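Local coordinates for protein DNA ligase (Archaeoglobus fulgidus, PDB 3GDE) that probably seals nicks in double-stranded DNA during replication, recombination and repair, using ATP and releasing AMP and diphosphate, at residues A[62-67]-A[137-142]; A[70-75]-A[145-150]. All blocks are in the same frame, centred on the assembly; numbering follows the deposited sequence.

Contact 1. Residues A[62-67]-A[137-142]; sequences LGVGIG and KRKIML
A lysine from a helix reaches across the surface of the N-terminal, all-helical DNA-binding domain to the backbone of the loop that leads into helix 66-77; K139, on helix 135-149, meets G63, L62 and V64. One direct hydrogen bond spans the two segments, from K139 NZ to G63 O at 3.1 Å. The ammonium group approaches from above the carbonyl plane, 47° out of it, with a C=O...N angle of 115°. The side chain sets off beside its own backbone N, with CG anti to the carbonyl carbon (chi1 -74°), and runs extended from there, which carries NZ across to the loop. A lysine suits the place because its long aliphatic stem bridges the distance while its charged end brings N-H groups to a loop carbonyl and a water. This water, 2.6 Å from K139 NZ, accepts a second N-H and lies 2.9 Å from L62 O, to which it can donate, probably tying in that carbonyl indirectly. Along the stem, V64 CG2 lies 4.2 Å from K139 CD, a loose apolar touch; the valine also packs on I127 and I162 of adjacent helices. G63 has a positive phi, which favours glycine, and a beta-carbon here would probably come too close to NZ. G65 then takes the N-cap position of helix 66-77. Donation by a lysine to a loop carbonyl two residues before the N-cap is the local feature here, within the helical DNA-binding domain that ATP-dependent ligases of this type carry ahead of their adenylation domain.

Contact 2. Residues A[70-75]-A[145-150]; sequences YEALEN and GLYGLA
Y147 of helix 135-149 lays its ring against A72 and L73 of helix 66-77, a buried helix-to-helix packing inside the all-helical DNA-binding domain of the ligase. The tyrosine gives up the most surface to the contact, 67 Å², followed by L73 and then A72. Small and large are matched here: alanine offers only a methyl group, and this lets the aromatic side chain come close to the opposing helix. A72 CB sits at the ring edge, near its plane, 3.9 Å from Y147 CD1. L73 meets the same ring differently, over one face. Its CG stands beside the backbone N, anti to the carbonyl carbon (chi1 -73°), and from there the branch CD2 reaches the aromatic surface. A branched leucine suits this position, since one methyl can cover the ring while the stem stays on its own helix. The polar end of the tyrosine is also provided for, because its hydroxyl is hydrogen-bonded to T159 of helix 152-162, and the tyrosine, by ring and hydroxyl together, links three helices. A leucine in place of Y147 would probably leave T159 without this hydroxyl partner and deprive the L73 methyl of the flat surface beneath it. That methyl makes a well-centred CH-pi contact: L73 CD2 stands 3.9 Å from the centroid of the Y147 ring, 6° off the ring normal.

Overall arrangement
Contact 1 joins the loop entering helix 66-77 to helix 135-149, and contact 2 joins the two helices themselves; both lie inside the N-terminal DNA-binding domain, their centres 10 Å apart. Along the chain the segments alternate: 62-67 and 70-75 come first, then 137-142 and 145-150, with the same separation in both contacts, and the 69 residues between partners are mostly helical. Contact 1 lies at the surface, just before helix 66-77 begins; contact 2 is buried further along both helices. They also touch each other, with I140 CG2 3.9 Å from E71 CB. Together they pack helix 135-149 against helix 66-77 and the loop entering it, away from the predicted ATP-binding and catalytic residues of the adenylation domain.

Contact 1. Residues A[62-67]-A[137-142]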
loop_
_atom_site.group_PDB
_atom_site.type_symbol
_atom_site.label_atom_id
_atom_site.label_comp_id
_atom_site.label_asym_id
_atom_site.label_seq_id
_atom_site.Cartn_x
_atom_site.Cartn_y
_atom_site.Cartn_z
ATOM N N LEU A 62 -6.868 5.213 -11.826
ATOM C CA LEU A 62 -7.011 6.414 -12.666
ATOM C C LEU A 62 -6.027 6.422 -13.847
ATOM O O LEU A 62 -6.417 6.699 -14.979
ATOM C CB LEU A 62 -6.829 7.713 -11.858
ATOM C CG LEU A 62 -7.995 8.458 -11.196
ATOM C CD1 LEU A 62 -7.542 9.866 -10.777
ATOM C CD2 LEU A 62 -9.278 8.510 -12.062
ATOM N N GLY A 63 -4.755 6.129 -13.572
ATOM C CA GLY A 63 -3.722 6.118 -14.612
ATOM C C GLY A 63 -3.439 7.511 -15.137
ATOM O O GLY A 63 -3.179 7.705 -16.333
ATOM N N VAL A 64 -3.506 8.483 -14.237
ATOM C CA VAL A 64 -3.234 9.870 -14.568
ATOM C C VAL A 64 -1.933 10.320 -13.891
ATOM O O VAL A 64 -1.868 10.466 -12.661
ATOM C CB VAL A 64 -4.426 10.786 -14.182
ATOM C CG1 VAL A 64 -4.081 12.242 -14.375
ATOM C CG2 VAL A 64 -5.648 10.433 -15.017
ATOM N N GLY A 65 -0.898 10.510 -14.711
ATOM C CA GLY A 65 0.389 11.035 -14.250
ATOM C C GLY A 65 0.398 12.552 -14.260
ATOM O O GLY A 65 -0.452 13.196 -14.923
ATOM N N ILE A 66 1.356 13.129 -13.536
ATOM C CA ILE A 66 1.477 14.580 -13.435
ATOM C C ILE A 66 1.536 15.303 -14.803
ATOM O O ILE A 66 1.090 16.449 -14.926
ATOM C CB ILE A 66 2.658 15.001 -12.500
ATOM C CG1 ILE A 66 2.485 16.460 -12.058
ATOM C CG2 ILE A 66 4.041 14.733 -13.149
ATOM C CD1 ILE A 66 3.404 16.912 -10.962
ATOM N N GLY A 67 2.090 14.629 -15.812
ATOM C CA GLY A 67 2.169 15.157 -17.174
ATOM C C GLY A 67 0.805 15.432 -17.795
ATOM O O GLY A 67 0.633 16.433 -18.490
ATOM N N LYS A 137 -5.097 11.378 -24.541
ATOM C CA LYS A 137 -5.612 12.689 -24.929
ATOM C C LYS A 137 -7.053 12.925 -24.448
ATOM O O LYS A 137 -7.388 14.028 -24.016
ATOM C CB LYS A 137 -5.490 12.914 -26.443
ATOM C CG LYS A 137 -4.048 12.869 -26.982
ATOM C CD LYS A 137 -3.278 14.154 -26.695
ATOM C CE LYS A 137 -1.899 14.123 -27.342
ATOM N NZ LYS A 137 -1.359 15.509 -27.536
ATOM N N ARG A 138 -7.896 11.896 -24.513
ATOM C CA ARG A 138 -9.248 12.014 -23.949
ATOM C C ARG A 138 -9.215 12.255 -22.432
ATOM O O ARG A 138 -9.964 13.092 -21.914
ATOM C CB ARG A 138 -10.130 10.806 -24.281
ATOM C CG ARG A 138 -11.487 10.923 -23.627
ATOM C CD ARG A 138 -12.323 9.694 -23.807
ATOM N NE ARG A 138 -13.123 9.853 -24.995
ATOM C CZ ARG A 138 -14.429 10.055 -25.018
ATOM N NH1 ARG A 138 -15.146 10.085 -23.900
ATOM N NH2 ARG A 138 -15.010 10.213 -26.189
ATOM N N LYS A 139 -8.332 11.540 -21.734
ATOM C CA LYS A 139 -8.118 11.780 -20.306
ATOM C C LYS A 139 -7.801 13.243 -20.031
ATOM O O LYS A 139 -8.352 13.838 -19.119
ATOM C CB LYS A 139 -6.996 10.902 -19.762
ATOM C CG LYS A 139 -7.379 9.460 -19.604
ATOM C CD LYS A 139 -6.297 8.738 -18.856
ATOM C CE LYS A 139 -6.277 7.278 -19.203
ATOM N NZ LYS A 139 -5.272 6.598 -18.356
ATOM N N ILE A 140 -6.920 13.820 -20.833
ATOM C CA ILE A 140 -6.598 15.237 -20.719
ATOM C C ILE A 140 -7.854 16.096 -20.968
ATOM O O ILE A 140 -8.102 17.051 -20.243
ATOM C CB ILE A 140 -5.418 15.628 -21.657
ATOM C CG1 ILE A 140 -4.128 14.926 -21.195
ATOM C CG2 ILE A 140 -5.230 17.150 -21.709
ATOM C CD1 ILE A 140 -3.004 14.834 -22.268
ATOM N N MET A 141 -8.657 15.732 -21.967
ATOM C CA MET A 141 -9.882 16.477 -22.253
ATOM C C MET A 141 -10.904 16.396 -21.118
ATOM O O MET A 141 -11.553 17.387 -20.802
ATOM C CB MET A 141 -10.490 16.038 -23.595
ATOM C CG MET A 141 -9.630 16.416 -24.814
ATOM S SD MET A 141 -8.923 18.078 -24.662
ATOM C CE MET A 141 -10.426 19.050 -24.775
ATOM N N LEU A 142 -11.020 15.226 -20.493
ATOM C CA LEU A 142 -11.899 15.036 -19.332
ATOM C C LEU A 142 -11.448 15.816 -18.104
ATOM O O LEU A 142 -12.257 16.449 -17.435
ATOM C CB LEU A 142 -12.055 13.552 -18.999
ATOM C CG LEU A 142 -12.913 12.739 -19.974
ATOM C CD1 LEU A 142 -12.746 11.242 -19.719
ATOM C CD2 LEU A 142 -14.393 13.166 -19.906
HETATM O O HOH W 1 -7.074 5.074 -17.292
#

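Contact 2. Residues A[70-75]-A[145-150]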
loop_
_atom_site.group_PDB
_atom_site.type_symbol
_atom_site.label_atom_id
_atom_site.label_comp_id
_atom_site.label_asym_id
_atom_site.label_seq_id
_atom_site.Cartn_x
_atom_site.Cartn_y
_atom_site.Cartn_z
ATOM N N TYR A 70 -0.491 18.635 -16.149
ATOM C CA TYR A 70 0.128 19.797 -16.781
ATOM C C TYR A 70 -0.590 20.241 -18.062
ATOM O O TYR A 70 -0.922 21.415 -18.211
ATOM C CB TYR A 70 1.611 19.543 -17.067
ATOM C CG TYR A 70 2.517 19.746 -15.871
ATOM C CD1 TYR A 70 3.344 18.716 -15.416
ATOM C CD2 TYR A 70 2.543 20.961 -15.193
ATOM C CE1 TYR A 70 4.175 18.894 -14.315
ATOM C CE2 TYR A 70 3.364 21.150 -14.097
ATOM C CZ TYR A 70 4.182 20.114 -13.667
ATOM O OH TYR A 70 4.998 20.313 -12.586
ATOM N N GLU A 71 -0.825 19.302 -18.968
ATOM C CA GLU A 71 -1.522 19.584 -20.221
ATOM C C GLU A 71 -2.939 20.131 -20.005
ATOM O O GLU A 71 -3.349 21.066 -20.703
ATOM C CB GLU A 71 -1.581 18.339 -21.104
ATOM C CG GLU A 71 -0.245 17.622 -21.311
ATOM C CD GLU A 71 0.580 18.202 -22.450
ATOM O OE1 GLU A 71 1.146 19.309 -22.293
ATOM O OE2 GLU A 71 0.682 17.534 -23.501
ATOM N N ALA A 72 -3.676 19.559 -19.048
ATOM C CA ALA A 72 -5.026 20.032 -18.726
ATOM C C ALA A 72 -4.988 21.448 -18.167
ATOM O O ALA A 72 -5.800 22.291 -18.540
ATOM C CB ALA A 72 -5.725 19.085 -17.752
ATOM N N LEU A 73 -4.038 21.703 -17.280
ATOM C CA LEU A 73 -3.844 23.026 -16.699
ATOM C C LEU A 73 -3.419 24.058 -17.751
ATOM O O LEU A 73 -3.838 25.213 -17.691
ATOM C CB LEU A 73 -2.855 22.959 -15.520
ATOM C CG LEU A 73 -3.393 22.313 -14.228
ATOM C CD1 LEU A 73 -2.290 22.006 -13.218
ATOM C CD2 LEU A 73 -4.473 23.162 -13.575
ATOM N N GLU A 74 -2.597 23.627 -18.707
ATOM C CA GLU A 74 -2.258 24.404 -19.895
ATOM C C GLU A 74 -3.525 24.808 -20.648
ATOM O O GLU A 74 -3.717 25.984 -20.981
ATOM C CB GLU A 74 -1.450 23.543 -20.854
ATOM C CG GLU A 74 0.044 23.569 -20.749
ATOM C CD GLU A 74 0.663 23.422 -22.132
ATOM O OE1 GLU A 74 0.719 24.436 -22.855
ATOM O OE2 GLU A 74 1.052 22.291 -22.513
ATOM N N ASN A 75 -4.366 23.814 -20.943
ATOM C CA ASN A 75 -5.597 24.038 -21.701
ATOM C C ASN A 75 -6.510 25.075 -21.071
ATOM O O ASN A 75 -7.003 25.957 -21.767
ATOM C CB ASN A 75 -6.387 22.743 -21.899
ATOM C CG ASN A 75 -5.714 21.775 -22.848
ATOM O OD1 ASN A 75 -5.964 20.566 -22.793
ATOM N ND2 ASN A 75 -4.854 22.289 -23.718
ATOM N N GLY A 145 -12.089 19.512 -18.804
ATOM C CA GLY A 145 -13.479 19.838 -18.581
ATOM C C GLY A 145 -13.780 20.049 -17.114
ATOM O O GLY A 145 -14.602 20.901 -16.761
ATOM N N LEU A 146 -13.108 19.277 -16.259
ATOM C CA LEU A 146 -13.309 19.347 -14.820
ATOM C C LEU A 146 -12.688 20.630 -14.241
ATOM O O LEU A 146 -13.313 21.328 -13.432
ATOM C CB LEU A 146 -12.707 18.101 -14.166
ATOM C CG LEU A 146 -13.437 17.376 -13.037
ATOM C CD1 LEU A 146 -14.883 16.995 -13.423
ATOM C CD2 LEU A 146 -12.640 16.137 -12.634
ATOM N N TYR A 147 -11.470 20.948 -14.675
ATOM C CA TYR A 147 -10.794 22.180 -14.252
ATOM C C TYR A 147 -11.507 23.442 -14.734
ATOM O O TYR A 147 -11.440 24.475 -14.077
ATOM C CB TYR A 147 -9.341 22.211 -14.745
ATOM C CG TYR A 147 -8.359 21.410 -13.931
ATOM C CD1 TYR A 147 -7.554 20.449 -14.537
ATOM C CD2 TYR A 147 -8.213 21.623 -12.553
ATOM C CE1 TYR A 147 -6.617 19.701 -13.789
ATOM C CE2 TYR A 147 -7.294 20.886 -11.796
ATOM C CZ TYR A 147 -6.500 19.933 -12.424
ATOM O OH TYR A 147 -5.582 19.204 -11.696
ATOM N N GLY A 148 -12.165 23.361 -15.891
ATOM C CA GLY A 148 -12.983 24.463 -16.403
ATOM C C GLY A 148 -14.222 24.771 -15.569
ATOM O O GLY A 148 -14.728 25.886 -15.607
ATOM N N LEU A 149 -14.705 23.792 -14.813
ATOM C CA LEU A 149 -15.916 23.947 -13.989
ATOM C C LEU A 149 -15.640 24.139 -12.490
ATOM O O LEU A 149 -16.545 24.503 -11.730
ATOM C CB LEU A 149 -16.828 22.734 -14.173
ATOM C CG LEU A 149 -17.927 22.621 -15.235
ATOM C CD1 LEU A 149 -17.958 23.732 -16.260
ATOM C CD2 LEU A 149 -17.811 21.264 -15.906
ATOM N N ALA A 150 -14.401 23.904 -12.074
ATOM C CA ALA A 150 -14.030 23.879 -10.667
ATOM C C ALA A 150 -13.688 25.256 -10.087
ATOM O O ALA A 150 -13.182 26.126 -10.788
ATOM C CB ALA A 150 -12.863 22.930 -10.463
#